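Local coordinates for protein putative ABC transporter (Thermobispora bispora, PDB 4PE6) that probably binds a carbohydrate-like solute for uptake by an ABC transporter, and here holds a trihydroxybutanoic acid in its pocket, at residues W131-A136 / Y165-K170; K137-S142 / V207-G212; N148-R153 / K195-V200; R240-W245 / V289-K294. All coordinates share one frame; numbering follows the deposited sequence.

Contact 1 (W131-A136 / Y165-K170). With LTH ((2R,3S)-2,3,4-trihydroxybutanoic acid), chain C.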
loop_
_atom_site.group_PDB
_atom_site.type_symbol
_atom_site.label_atom_id
_atom_site.label_comp_id
_atom_site.label_asym_id
_atom_site.label_seq_id
_atom_site.Cartn_x
_atom_site.Cartn_y
_atom_site.Cartn_z
ATOM N N TRP A 131 -3.329 4.584 -8.580
ATOM C CA TRP A 131 -4.217 4.250 -7.466
ATOM C C TRP A 131 -5.100 5.429 -7.145
ATOM O O TRP A 131 -6.315 5.331 -7.205
ATOM C CB TRP A 131 -3.393 3.823 -6.254
ATOM C CG TRP A 131 -4.156 3.576 -4.965
ATOM C CD1 TRP A 131 -5.500 3.671 -4.750
ATOM C CD2 TRP A 131 -3.573 3.232 -3.716
ATOM N NE1 TRP A 131 -5.795 3.383 -3.417
ATOM C CE2 TRP A 131 -4.627 3.113 -2.769
ATOM C CE3 TRP A 131 -2.261 3.019 -3.294
ATOM C CZ2 TRP A 131 -4.405 2.790 -1.429
ATOM C CZ3 TRP A 131 -2.044 2.680 -1.949
ATOM C CH2 TRP A 131 -3.125 2.554 -1.042
ATOM N N ALA A 132 -4.490 6.568 -6.829
ATOM C CA ALA A 132 -5.293 7.748 -6.492
ATOM C C ALA A 132 -6.299 8.115 -7.573
ATOM O O ALA A 132 -7.389 8.579 -7.262
ATOM C CB ALA A 132 -4.397 8.943 -6.151
ATOM N N THR A 133 -5.940 7.910 -8.854
ATOM C CA THR A 133 -6.829 8.247 -9.943
ATOM C C THR A 133 -7.987 7.245 -9.999
ATOM O O THR A 133 -9.141 7.637 -10.137
ATOM C CB THR A 133 -6.054 8.307 -11.292
ATOM O OG1 THR A 133 -4.996 9.266 -11.184
ATOM C CG2 THR A 133 -6.975 8.720 -12.468
ATOM N N TYR A 134 -7.681 5.958 -9.873
ATOM C CA TYR A 134 -8.721 4.924 -9.843
ATOM C C TYR A 134 -9.652 5.051 -8.632
ATOM O O TYR A 134 -10.790 4.586 -8.672
ATOM C CB TYR A 134 -8.106 3.522 -9.854
ATOM C CG TYR A 134 -7.569 3.071 -11.194
ATOM C CD1 TYR A 134 -8.339 3.167 -12.352
ATOM C CD2 TYR A 134 -6.289 2.512 -11.300
ATOM C CE1 TYR A 134 -7.847 2.735 -13.578
ATOM C CE2 TYR A 134 -5.788 2.087 -12.512
ATOM C CZ TYR A 134 -6.568 2.200 -13.646
ATOM O OH TYR A 134 -6.069 1.778 -14.842
ATOM N N ALA A 135 -9.180 5.687 -7.566
ATOM C CA ALA A 135 -9.988 5.837 -6.345
ATOM C C ALA A 135 -10.879 7.061 -6.446
ATOM O O ALA A 135 -11.974 7.071 -5.888
ATOM C CB ALA A 135 -9.096 5.961 -5.135
ATOM N N ALA A 136 -10.416 8.099 -7.145
ATOM C CA ALA A 136 -11.129 9.353 -7.150
ATOM C C ALA A 136 -11.995 9.514 -8.394
ATOM O O ALA A 136 -13.185 9.807 -8.283
ATOM C CB ALA A 136 -10.164 10.514 -7.020
ATOM N N TYR A 165 -2.303 12.512 -2.326
ATOM C CA TYR A 165 -3.122 13.654 -1.911
ATOM C C TYR A 165 -3.069 14.749 -3.002
ATOM O O TYR A 165 -4.091 15.349 -3.340
ATOM C CB TYR A 165 -2.718 14.206 -0.511
ATOM C CG TYR A 165 -3.627 15.310 0.009
ATOM C CD1 TYR A 165 -5.005 15.104 0.118
ATOM C CD2 TYR A 165 -3.122 16.562 0.385
ATOM C CE1 TYR A 165 -5.852 16.105 0.566
ATOM C CE2 TYR A 165 -3.974 17.568 0.830
ATOM C CZ TYR A 165 -5.338 17.318 0.929
ATOM O OH TYR A 165 -6.208 18.279 1.356
ATOM N N GLU A 166 -1.891 14.998 -3.563
ATOM C CA GLU A 166 -1.790 15.957 -4.653
ATOM C C GLU A 166 -2.631 15.494 -5.822
ATOM O O GLU A 166 -3.313 16.306 -6.459
ATOM C CB GLU A 166 -0.338 16.157 -5.115
ATOM C CG GLU A 166 0.552 16.778 -4.064
ATOM C CD GLU A 166 0.030 18.115 -3.596
ATOM O OE1 GLU A 166 -0.187 19.002 -4.459
ATOM O OE2 GLU A 166 -0.194 18.272 -2.368
ATOM N N THR A 167 -2.578 14.199 -6.123
ATOM C CA THR A 167 -3.352 13.662 -7.235
ATOM C C THR A 167 -4.858 13.826 -6.952
ATOM O O THR A 167 -5.602 14.312 -7.809
ATOM C CB THR A 167 -3.024 12.187 -7.521
ATOM O OG1 THR A 167 -1.629 12.039 -7.769
ATOM C CG2 THR A 167 -3.771 11.685 -8.715
ATOM N N THR A 168 -5.296 13.467 -5.748
ATOM C CA THR A 168 -6.702 13.607 -5.397
ATOM C C THR A 168 -7.172 15.060 -5.539
ATOM O O THR A 168 -8.253 15.301 -6.060
ATOM C CB THR A 168 -6.996 13.130 -3.964
ATOM O OG1 THR A 168 -6.588 11.765 -3.824
ATOM C CG2 THR A 168 -8.486 13.228 -3.684
ATOM N N LYS A 169 -6.359 16.018 -5.093
ATOM C CA LYS A 169 -6.749 17.426 -5.204
ATOM C C LYS A 169 -6.846 17.838 -6.674
ATOM O O LYS A 169 -7.779 18.536 -7.076
ATOM C CB LYS A 169 -5.773 18.329 -4.455
ATOM C CG LYS A 169 -5.859 18.204 -2.929
ATOM C CD LYS A 169 -4.983 19.231 -2.230
ATOM C CE LYS A 169 -3.511 19.006 -2.526
ATOM N NZ LYS A 169 -2.606 19.825 -1.668
ATOM N N LYS A 170 -5.884 17.396 -7.471
ATOM C CA LYS A 170 -5.881 17.692 -8.904
ATOM C C LYS A 170 -7.142 17.200 -9.611
ATOM O O LYS A 170 -7.756 17.927 -10.384
ATOM C CB LYS A 170 -4.664 17.074 -9.555
ATOM C CG LYS A 170 -4.466 17.540 -10.975
ATOM C CD LYS A 170 -3.312 16.807 -11.634
ATOM C CE LYS A 170 -3.153 17.248 -13.088
ATOM N NZ LYS A 170 -2.928 16.068 -13.974
HETATM O O1 LTH C . -1.894 1.319 2.730
HETATM C C1 LTH C . -0.658 1.444 3.062
HETATM O O LTH C . -0.199 1.383 4.223
HETATM C C2 LTH C . 0.389 1.593 1.931
HETATM O O2 LTH C . 1.721 1.777 2.476
HETATM C C3 LTH C . 0.095 2.781 1.040
HETATM O O3 LTH C . 0.077 3.977 1.818
HETATM C C4 LTH C . 1.213 2.902 -0.015
HETATM O O4 LTH C . 1.113 1.713 -0.842
HETATM O O HOH W 1 -7.743 9.686 -4.630
#

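Contact 2 (K137-S142 / V207-G212)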
loop_
_atom_site.group_PDB
_atom_site.type_symbol
_atom_site.label_atom_id
_atom_site.label_comp_id
_atom_site.label_asym_id
_atom_site.label_seq_id
_atom_site.Cartn_x
_atom_site.Cartn_y
_atom_site.Cartn_z
ATOM N N LYS A 137 -11.419 9.321 -9.581
ATOM C CA LYS A 137 -12.145 9.681 -10.795
ATOM C C LYS A 137 -13.458 8.904 -11.012
ATOM O O LYS A 137 -14.501 9.518 -11.250
ATOM C CB LYS A 137 -11.247 9.615 -12.042
ATOM C CG LYS A 137 -11.896 10.216 -13.277
ATOM C CD LYS A 137 -10.867 10.507 -14.367
ATOM C CE LYS A 137 -11.487 11.028 -15.662
ATOM N NZ LYS A 137 -12.601 11.991 -15.420
ATOM N N PRO A 138 -13.417 7.562 -10.951
ATOM C CA PRO A 138 -14.677 6.827 -11.107
ATOM C C PRO A 138 -15.705 7.145 -10.019
ATOM O O PRO A 138 -16.929 7.061 -10.262
ATOM C CB PRO A 138 -14.254 5.343 -11.026
ATOM C CG PRO A 138 -12.770 5.316 -11.124
ATOM C CD PRO A 138 -12.275 6.670 -10.698
ATOM N N VAL A 139 -15.220 7.507 -8.836
ATOM C CA VAL A 139 -16.108 7.855 -7.736
ATOM C C VAL A 139 -16.837 9.168 -8.028
ATOM O O VAL A 139 -18.057 9.270 -7.858
ATOM C CB VAL A 139 -15.338 7.895 -6.399
ATOM C CG1 VAL A 139 -16.158 8.538 -5.304
ATOM C CG2 VAL A 139 -14.933 6.481 -5.990
ATOM N N LEU A 140 -16.101 10.153 -8.520
ATOM C CA LEU A 140 -16.714 11.419 -8.878
ATOM C C LEU A 140 -17.666 11.263 -10.070
ATOM O O LEU A 140 -18.734 11.894 -10.099
ATOM C CB LEU A 140 -15.643 12.459 -9.164
ATOM C CG LEU A 140 -14.821 12.800 -7.907
ATOM C CD1 LEU A 140 -13.564 13.567 -8.251
ATOM C CD2 LEU A 140 -15.654 13.575 -6.897
ATOM N N GLU A 141 -17.288 10.435 -11.044
ATOM C CA GLU A 141 -18.193 10.137 -12.149
ATOM C C GLU A 141 -19.481 9.502 -11.641
ATOM O O GLU A 141 -20.555 9.852 -12.110
ATOM C CB GLU A 141 -17.554 9.224 -13.200
ATOM C CG GLU A 141 -16.483 9.891 -14.040
ATOM C CD GLU A 141 -17.036 10.873 -15.061
ATOM O OE1 GLU A 141 -17.937 10.506 -15.855
ATOM O OE2 GLU A 141 -16.530 12.012 -15.086
ATOM N N SER A 142 -19.373 8.586 -10.683
ATOM C CA SER A 142 -20.551 7.874 -10.161
ATOM C C SER A 142 -21.550 8.786 -9.449
ATOM O O SER A 142 -22.706 8.409 -9.276
ATOM C CB SER A 142 -20.145 6.732 -9.230
ATOM O OG SER A 142 -19.928 7.219 -7.910
ATOM N N VAL A 207 -23.527 13.595 2.307
ATOM C CA VAL A 207 -22.251 13.227 1.701
ATOM C C VAL A 207 -22.493 12.185 0.623
ATOM O O VAL A 207 -22.975 11.115 0.913
ATOM C CB VAL A 207 -21.287 12.662 2.771
ATOM C CG1 VAL A 207 -19.991 12.189 2.128
ATOM C CG2 VAL A 207 -21.002 13.723 3.829
ATOM N N ASP A 208 -22.111 12.484 -0.614
ATOM C CA ASP A 208 -22.339 11.571 -1.738
ATOM C C ASP A 208 -21.210 10.555 -1.937
ATOM O O ASP A 208 -21.427 9.432 -2.427
ATOM C CB ASP A 208 -22.569 12.399 -2.991
ATOM C CG ASP A 208 -23.732 13.361 -2.817
ATOM O OD1 ASP A 208 -24.856 12.854 -2.718
ATOM O OD2 ASP A 208 -23.532 14.598 -2.724
ATOM N N ALA A 209 -20.006 10.933 -1.556
ATOM C CA ALA A 209 -18.874 10.035 -1.686
ATOM C C ALA A 209 -17.800 10.317 -0.654
ATOM O O ALA A 209 -17.624 11.458 -0.229
ATOM C CB ALA A 209 -18.284 10.137 -3.085
ATOM N N VAL A 210 -17.050 9.276 -0.315
ATOM C CA VAL A 210 -15.874 9.420 0.515
ATOM C C VAL A 210 -14.676 8.814 -0.187
ATOM O O VAL A 210 -14.603 7.595 -0.377
ATOM C CB VAL A 210 -16.074 8.783 1.892
ATOM C CG1 VAL A 210 -14.854 9.035 2.757
ATOM C CG2 VAL A 210 -17.343 9.335 2.528
ATOM N N ILE A 211 -13.757 9.689 -0.596
ATOM C CA ILE A 211 -12.571 9.302 -1.337
ATOM C C ILE A 211 -11.461 9.079 -0.324
ATOM O O ILE A 211 -10.927 10.034 0.272
ATOM C CB ILE A 211 -12.167 10.374 -2.365
ATOM C CG1 ILE A 211 -13.292 10.580 -3.384
ATOM C CG2 ILE A 211 -10.900 9.962 -3.088
ATOM C CD1 ILE A 211 -13.030 11.672 -4.404
ATOM N N GLY A 212 -11.126 7.816 -0.126
ATOM C CA GLY A 212 -10.179 7.446 0.892
ATOM C C GLY A 212 -9.071 6.558 0.410
ATOM O O GLY A 212 -8.823 6.435 -0.799
#

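Contact 3 (N148-R153 / K195-V200)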
loop_
_atom_site.group_PDB
_atom_site.type_symbol
_atom_site.label_atom_id
_atom_site.label_comp_id
_atom_site.label_asym_id
_atom_site.label_seq_id
_atom_site.Cartn_x
_atom_site.Cartn_y
_atom_site.Cartn_z
ATOM N N ASN A 148 -21.397 16.465 -2.524
ATOM C CA ASN A 148 -20.504 16.692 -1.416
ATOM C C ASN A 148 -19.644 15.460 -1.170
ATOM O O ASN A 148 -20.130 14.325 -1.187
ATOM C CB ASN A 148 -21.302 17.025 -0.154
ATOM C CG ASN A 148 -22.081 18.318 -0.275
ATOM O OD1 ASN A 148 -21.604 19.303 -0.868
ATOM N ND2 ASN A 148 -23.273 18.349 0.325
ATOM N N VAL A 149 -18.358 15.686 -0.962
ATOM C CA VAL A 149 -17.440 14.596 -0.675
ATOM C C VAL A 149 -16.581 14.824 0.554
ATOM O O VAL A 149 -16.283 15.983 0.939
ATOM C CB VAL A 149 -16.509 14.294 -1.861
ATOM C CG1 VAL A 149 -17.315 13.897 -3.077
ATOM C CG2 VAL A 149 -15.612 15.482 -2.154
ATOM N N ILE A 150 -16.159 13.707 1.157
ATOM C CA ILE A 150 -15.167 13.740 2.218
ATOM C C ILE A 150 -13.886 13.102 1.676
ATOM O O ILE A 150 -13.940 12.064 1.026
ATOM C CB ILE A 150 -15.650 12.987 3.469
ATOM C CG1 ILE A 150 -16.811 13.738 4.114
ATOM C CG2 ILE A 150 -14.509 12.766 4.460
ATOM C CD1 ILE A 150 -17.406 13.041 5.319
ATOM N N VAL A 151 -12.749 13.742 1.922
ATOM C CA VAL A 151 -11.454 13.153 1.614
ATOM C C VAL A 151 -10.866 12.600 2.904
ATOM O O VAL A 151 -10.708 13.333 3.885
ATOM C CB VAL A 151 -10.480 14.193 1.012
ATOM C CG1 VAL A 151 -9.128 13.560 0.663
ATOM C CG2 VAL A 151 -11.091 14.843 -0.219
ATOM N N VAL A 152 -10.494 11.324 2.871
ATOM C CA VAL A 152 -9.824 10.673 3.973
ATOM C C VAL A 152 -8.422 10.333 3.529
ATOM O O VAL A 152 -8.224 9.481 2.671
ATOM C CB VAL A 152 -10.530 9.371 4.395
ATOM C CG1 VAL A 152 -9.787 8.750 5.556
ATOM C CG2 VAL A 152 -12.009 9.600 4.723
ATOM N N ARG A 153 -7.444 11.025 4.091
ATOM C CA ARG A 153 -6.060 10.810 3.738
ATOM C C ARG A 153 -5.507 9.499 4.287
ATOM O O ARG A 153 -5.994 8.937 5.294
ATOM C CB ARG A 153 -5.210 11.979 4.211
ATOM C CG ARG A 153 -5.612 13.283 3.545
ATOM C CD ARG A 153 -4.745 14.468 3.959
ATOM N NE ARG A 153 -3.360 14.294 3.556
ATOM C CZ ARG A 153 -2.438 15.266 3.591
ATOM N NH1 ARG A 153 -2.744 16.463 4.037
ATOM N NH2 ARG A 153 -1.201 15.031 3.205
ATOM N N LYS A 195 -13.626 6.468 12.930
ATOM C CA LYS A 195 -13.662 7.425 14.033
ATOM C C LYS A 195 -13.609 8.871 13.524
ATOM O O LYS A 195 -14.387 9.714 13.972
ATOM C CB LYS A 195 -12.502 7.179 14.994
ATOM C CG LYS A 195 -12.652 7.893 16.317
ATOM C CD LYS A 195 -11.326 7.964 17.077
ATOM C CE LYS A 195 -11.563 8.398 18.519
ATOM N NZ LYS A 195 -11.687 7.248 19.457
ATOM N N ALA A 196 -12.701 9.150 12.585
ATOM C CA ALA A 196 -12.546 10.510 12.070
ATOM C C ALA A 196 -13.781 10.976 11.280
ATOM O O ALA A 196 -14.232 12.112 11.445
ATOM C CB ALA A 196 -11.299 10.619 11.207
ATOM N N VAL A 197 -14.324 10.114 10.427
ATOM C CA VAL A 197 -15.531 10.469 9.673
ATOM C C VAL A 197 -16.726 10.662 10.617
ATOM O O VAL A 197 -17.487 11.608 10.474
ATOM C CB VAL A 197 -15.859 9.418 8.584
ATOM C CG1 VAL A 197 -17.251 9.617 7.993
ATOM C CG2 VAL A 197 -14.805 9.459 7.480
ATOM N N LEU A 198 -16.893 9.742 11.564
ATOM C CA LEU A 198 -17.991 9.830 12.532
ATOM C C LEU A 198 -17.965 11.186 13.224
ATOM O O LEU A 198 -19.016 11.798 13.473
ATOM C CB LEU A 198 -17.870 8.723 13.588
ATOM C CG LEU A 198 -18.925 8.725 14.687
ATOM C CD1 LEU A 198 -20.289 8.452 14.073
ATOM C CD2 LEU A 198 -18.578 7.716 15.784
ATOM N N GLY A 199 -16.751 11.636 13.522
ATOM C CA GLY A 199 -16.504 12.921 14.153
ATOM C C GLY A 199 -17.081 14.105 13.408
ATOM O O GLY A 199 -17.583 15.031 14.048
ATOM N N VAL A 200 -17.048 14.084 12.076
ATOM C CA VAL A 200 -17.503 15.246 11.298
ATOM C C VAL A 200 -18.921 15.162 10.740
ATOM O O VAL A 200 -19.478 16.181 10.345
ATOM C CB VAL A 200 -16.539 15.586 10.131
ATOM C CG1 VAL A 200 -15.131 15.822 10.648
ATOM C CG2 VAL A 200 -16.557 14.503 9.049
#

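Contact 4 (R240-W245 / V289-K294)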
loop_
_atom_site.group_PDB
_atom_site.type_symbol
_atom_site.label_atom_id
_atom_site.label_comp_id
_atom_site.label_asym_id
_atom_site.label_seq_id
_atom_site.Cartn_x
_atom_site.Cartn_y
_atom_site.Cartn_z
ATOM N N ARG A 240 -13.118 -8.995 4.023
ATOM C CA ARG A 240 -14.281 -8.449 4.720
ATOM C C ARG A 240 -14.990 -7.359 3.899
ATOM O O ARG A 240 -16.229 -7.315 3.843
ATOM C CB ARG A 240 -13.854 -7.879 6.076
ATOM C CG ARG A 240 -14.983 -7.211 6.863
ATOM C CD ARG A 240 -14.482 -6.667 8.190
ATOM N NE ARG A 240 -13.955 -7.743 9.032
ATOM C CZ ARG A 240 -12.669 -7.998 9.252
ATOM N NH1 ARG A 240 -11.697 -7.247 8.707
ATOM N NH2 ARG A 240 -12.346 -9.021 10.030
ATOM N N ALA A 241 -14.216 -6.482 3.266
ATOM C CA ALA A 241 -14.809 -5.376 2.500
ATOM C C ALA A 241 -15.473 -5.884 1.217
ATOM O O ALA A 241 -16.580 -5.458 0.856
ATOM C CB ALA A 241 -13.769 -4.329 2.170
ATOM N N LEU A 242 -14.786 -6.793 0.530
ATOM C CA LEU A 242 -15.347 -7.426 -0.671
ATOM C C LEU A 242 -16.672 -8.140 -0.395
ATOM O O LEU A 242 -17.631 -7.990 -1.156
ATOM C CB LEU A 242 -14.337 -8.382 -1.293
ATOM C CG LEU A 242 -13.401 -7.789 -2.356
ATOM C CD1 LEU A 242 -13.075 -6.317 -2.172
ATOM C CD2 LEU A 242 -12.113 -8.605 -2.394
ATOM N N SER A 243 -16.723 -8.879 0.708
ATOM C CA SER A 243 -17.948 -9.552 1.136
ATOM C C SER A 243 -19.067 -8.569 1.492
ATOM O O SER A 243 -20.241 -8.823 1.193
ATOM C CB SER A 243 -17.674 -10.463 2.340
ATOM O OG SER A 243 -16.560 -11.319 2.110
ATOM N N TYR A 244 -18.715 -7.474 2.160
ATOM C CA TYR A 244 -19.688 -6.449 2.529
ATOM C C TYR A 244 -20.257 -5.794 1.270
ATOM O O TYR A 244 -21.470 -5.566 1.162
ATOM C CB TYR A 244 -19.040 -5.407 3.449
ATOM C CG TYR A 244 -19.913 -4.217 3.760
ATOM C CD1 TYR A 244 -20.854 -4.262 4.795
ATOM C CD2 TYR A 244 -19.809 -3.042 3.014
ATOM C CE1 TYR A 244 -21.652 -3.164 5.078
ATOM C CE2 TYR A 244 -20.606 -1.949 3.288
ATOM C CZ TYR A 244 -21.521 -2.012 4.315
ATOM O OH TYR A 244 -22.303 -0.922 4.573
ATOM N N TRP A 245 -19.366 -5.509 0.321
ATOM C CA TRP A 245 -19.722 -4.992 -0.996
ATOM C C TRP A 245 -20.774 -5.905 -1.675
ATOM O O TRP A 245 -21.776 -5.425 -2.216
ATOM C CB TRP A 245 -18.438 -4.871 -1.830
ATOM C CG TRP A 245 -18.505 -4.076 -3.098
ATOM C CD1 TRP A 245 -19.562 -3.358 -3.571
ATOM C CD2 TRP A 245 -17.449 -3.910 -4.052
ATOM N NE1 TRP A 245 -19.236 -2.772 -4.770
ATOM C CE2 TRP A 245 -17.942 -3.090 -5.085
ATOM C CE3 TRP A 245 -16.125 -4.377 -4.133
ATOM C CZ2 TRP A 245 -17.169 -2.739 -6.194
ATOM C CZ3 TRP A 245 -15.362 -4.034 -5.236
ATOM C CH2 TRP A 245 -15.884 -3.217 -6.253
ATOM N N VAL A 289 -3.197 -3.309 -7.272
ATOM C CA VAL A 289 -4.277 -4.305 -7.255
ATOM C C VAL A 289 -5.611 -3.576 -7.417
ATOM O O VAL A 289 -6.187 -3.052 -6.452
ATOM C CB VAL A 289 -4.304 -5.146 -5.949
ATOM C CG1 VAL A 289 -5.342 -6.251 -6.058
ATOM C CG2 VAL A 289 -2.927 -5.735 -5.652
ATOM N N LEU A 290 -6.081 -3.515 -8.657
ATOM C CA LEU A 290 -7.385 -2.938 -8.967
ATOM C C LEU A 290 -8.404 -4.084 -9.044
ATOM O O LEU A 290 -8.241 -4.992 -9.843
ATOM C CB LEU A 290 -7.306 -2.179 -10.292
ATOM C CG LEU A 290 -8.609 -1.676 -10.919
ATOM C CD1 LEU A 290 -9.205 -0.541 -10.105
ATOM C CD2 LEU A 290 -8.351 -1.260 -12.374
ATOM N N ILE A 291 -9.431 -4.034 -8.210
ATOM C CA ILE A 291 -10.476 -5.053 -8.202
ATOM C C ILE A 291 -11.736 -4.461 -8.818
ATOM O O ILE A 291 -12.534 -3.837 -8.143
ATOM C CB ILE A 291 -10.740 -5.584 -6.783
ATOM C CG1 ILE A 291 -9.437 -6.133 -6.208
ATOM C CG2 ILE A 291 -11.787 -6.694 -6.809
ATOM C CD1 ILE A 291 -9.529 -6.556 -4.765
ATOM N N GLU A 292 -11.878 -4.643 -10.126
ATOM C CA GLU A 292 -13.112 -4.295 -10.819
ATOM C C GLU A 292 -14.182 -5.341 -10.524
ATOM O O GLU A 292 -13.880 -6.421 -10.012
ATOM C CB GLU A 292 -12.853 -4.157 -12.313
ATOM C CG GLU A 292 -11.960 -2.964 -12.603
ATOM C CD GLU A 292 -11.780 -2.723 -14.076
ATOM O OE1 GLU A 292 -11.191 -3.590 -14.753
ATOM O OE2 GLU A 292 -12.226 -1.660 -14.546
ATOM N N GLU A 293 -15.430 -5.012 -10.845
ATOM C CA GLU A 293 -16.565 -5.838 -10.443
ATOM C C GLU A 293 -16.353 -7.309 -10.809
ATOM O O GLU A 293 -16.562 -8.188 -9.987
ATOM C CB GLU A 293 -17.876 -5.306 -11.048
ATOM C CG GLU A 293 -19.132 -5.973 -10.497
ATOM C CD GLU A 293 -20.402 -5.455 -11.143
ATOM O OE1 GLU A 293 -20.629 -4.230 -11.094
ATOM O OE2 GLU A 293 -21.180 -6.265 -11.697
ATOM N N LYS A 294 -15.894 -7.564 -12.026
ATOM C CA LYS A 294 -15.669 -8.936 -12.491
ATOM C C LYS A 294 -14.654 -9.742 -11.667
ATOM O O LYS A 294 -14.692 -10.977 -11.690
ATOM C CB LYS A 294 -15.230 -8.917 -13.957
ATOM C CG LYS A 294 -13.929 -8.168 -14.206
ATOM C CD LYS A 294 -13.988 -7.350 -15.488
ATOM C CE LYS A 294 -12.711 -6.543 -15.677
ATOM N NZ LYS A 294 -11.509 -7.415 -15.824
#

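Contact 1 (W131-A136 / Y165-K170)
Ala132 and Thr167 meet where segments 131-136 and 165-170 of two helices cross at -40°, their short axes 8.9 Å apart at closest approach. The nearest backbone positions, Ala132 CA and Thr168 CA, are 6.1 Å apart, a spacing that the small side chains at the crossing allow. The methyl Ala132 CB lies 3.8 Å from Thr167 CB and equally near Thr167 CG2. CG2 of Thr167 is anti to the backbone N, leaving OG1 beside the N and bonded to Glu163 O one turn back. Beside it, Thr133 OG1 passes 3.7 Å from Thr167 CG2, the two side chains crossing at about a right angle; this hydroxyl too bonds back along its helix, to Val129 O. A water donates to Ala132 O over 2.9 Å and also reaches Thr168 OG1, whose other partner is Met164 O. Trp131 leaves the same helix toward the ligand: the edge of its ring, at CZ3, is 3.5 Å from O4 of the bound trihydroxybutanoic acid (LTH), with O4 near the ring plane. A serine here would probably leave O4 without this neighbour and open a gap beside Met164. Around the crossing, Met164 of helix 159-173 touches both Trp131 and Ala132, Ile171 covers Thr133 and Ala136, and strand 255-258 backs Trp131 through Val257 and Met258.

Contact 2 (K137-S142 / V207-G212)
Val139 presses into segment 207-212 at Ala209, and this is the tight part of the contact: Val139 CG1 stands 3.5 Å from Ala209 CB, closer than carbon pairs usually come. The methyl gets there because CG1 is anti to the backbone N (chi1 168°), from where it also lies 4.0 Å from Ile211 CG1 as the two side chains slide past each other in opposite directions. Packing eases along the strand. Leu140 crosses Ile211 at about a right angle, and its CD2 comes to 4.1 Å from Ile211 CD1. All four touching side chains are buried and apolar, and no hydrogen bond links the segments. The other face of the helix is polar instead. Glu141 is exposed, and its OE2 lies 3.9 Å from Lys137 NZ, a long salt bridge; both atoms are also hydrogen-bonded to Tyr175 OH. Near the end of this helical segment, Ser142 OG donates to Val139 O over 2.8 Å, tilted 20° from the carbonyl plane. The helix is kinked at Pro138 and Val139, whose N atoms make no bond to the preceding turn. Segment 137-142 runs nearly antiparallel (170°) to strand 209-211, on the face of the sheet that carries Ala209 and Ile211. Ile171 and Leu172 of helix 159-173 pack on Leu140, and Thr168 packs on Ile211, while Val210 faces helix 216-226 from the opposite side of the strand.

Contact 3 (N148-R153 / K195-V200)
Ile150 and Val200 meet through two torsion choices: Ile150 sets CG1 anti to its carbonyl carbon (chi1 -68°) and continues extended to CD1, while Val200 turns CG2 into the crowded position between its backbone N and carbonyl carbon. The two tips then reach toward each other, Ile150 CD1 to Val200 CG2 at 4.1 Å. One helical turn earlier, Val197 supplies a second site. Its CG2 is 3.9 Å from Val152 CG2 where the two valines cross at about a right angle, and its other methyl, CG1, lies 4.3 Å from Ile150 CD1. Val197 therefore bridges two residues on the same face of strand 147-153 and touches each with a different branch. The short axes of strand and helix run 10.2 Å apart at an angle of 148°, and the closest backbone pair, Val152 CA and Val197 CA, is 8.1 Å apart, so the gap is spanned by side chains alone. This packing belongs to a beta-alpha-beta crossover: helix 190-200 carries the chain from edge strand 178-185 to strand 209-211, over strand 147-153 between them. Phe223 and Ala222 of helix 216-226 pack against Val197 as well. Every atom that touches across the segments is a methyl carbon and no hydrogen bond joins them, so the contact rests on burial and shape fit and leaves the polar backbone of Ile150 to its sheet partners, Ala209 and Ile211.

Contact 4 (R240-W245 / V289-K294)
In this two-lobed periplasmic-binding-protein fold, helix 239-247 packs against the chain running from strand 283-290, antiparallel to strand 255-258, into helix 293-302. Ile291 is the residue of segment 289-294 that meets the helix, and it does so with both side chain and backbone. Leu242 approaches it tip to tip, Leu242 CD2 standing 4.1 Å from Ile291 CD1. The isoleucine gets its reach from a CG1 anti to the carbonyl carbon (chi1 -57°) and an extended chain beyond it. The nearest backbone pair, Leu242 CA and Ile291 CA, is 9.3 Å apart, so the main chains do not touch. No hydrogen bond crosses the contact. Ala256 of strand 255-258 touches Leu242, Trp245 and Ile291 and is also the backbone hydrogen-bond partner of Ile291, which ties this residue to strand 255-258. Trp299 of helix 293-302 packs on Leu242 and Ile291, while Arg296 makes a cation-pi contact with Trp245 and Phe235 meets the same indole with planes at about 35°. Trp245 turns CG anti to its backbone N, which brings the six-membered part of the indole edge-on to the isoleucine carbonyl: Ile291 O lies near the ring plane, 3.9 Å from Trp245 CH2 and 4.1 Å from Trp245 CZ3.

In the fold
Contacts 1 and 2 share helix 128-142 and lie 11 Å apart between centres; Ala136 and Thr168 of contact 1 both pack on Ile211 of contact 2. Contact 3 is 13 Å from contact 2, and the two meet in the sheet through backbone bonds. Along the chain the segments of contact 1 alternate with those of contacts 2 and 3, whereas contact 4 follows them all. It lies 19 Å from contact 1, touching it through Tyr134 and Leu290, and has no touch with contacts 2 and 3. Contacts 2 and 3 pack helices 128-142 and 190-200 on opposite faces of neighbouring strands 209-211 and 147-153, and helix 128-142, shared with contact 1, carries Trp131 to the ligand.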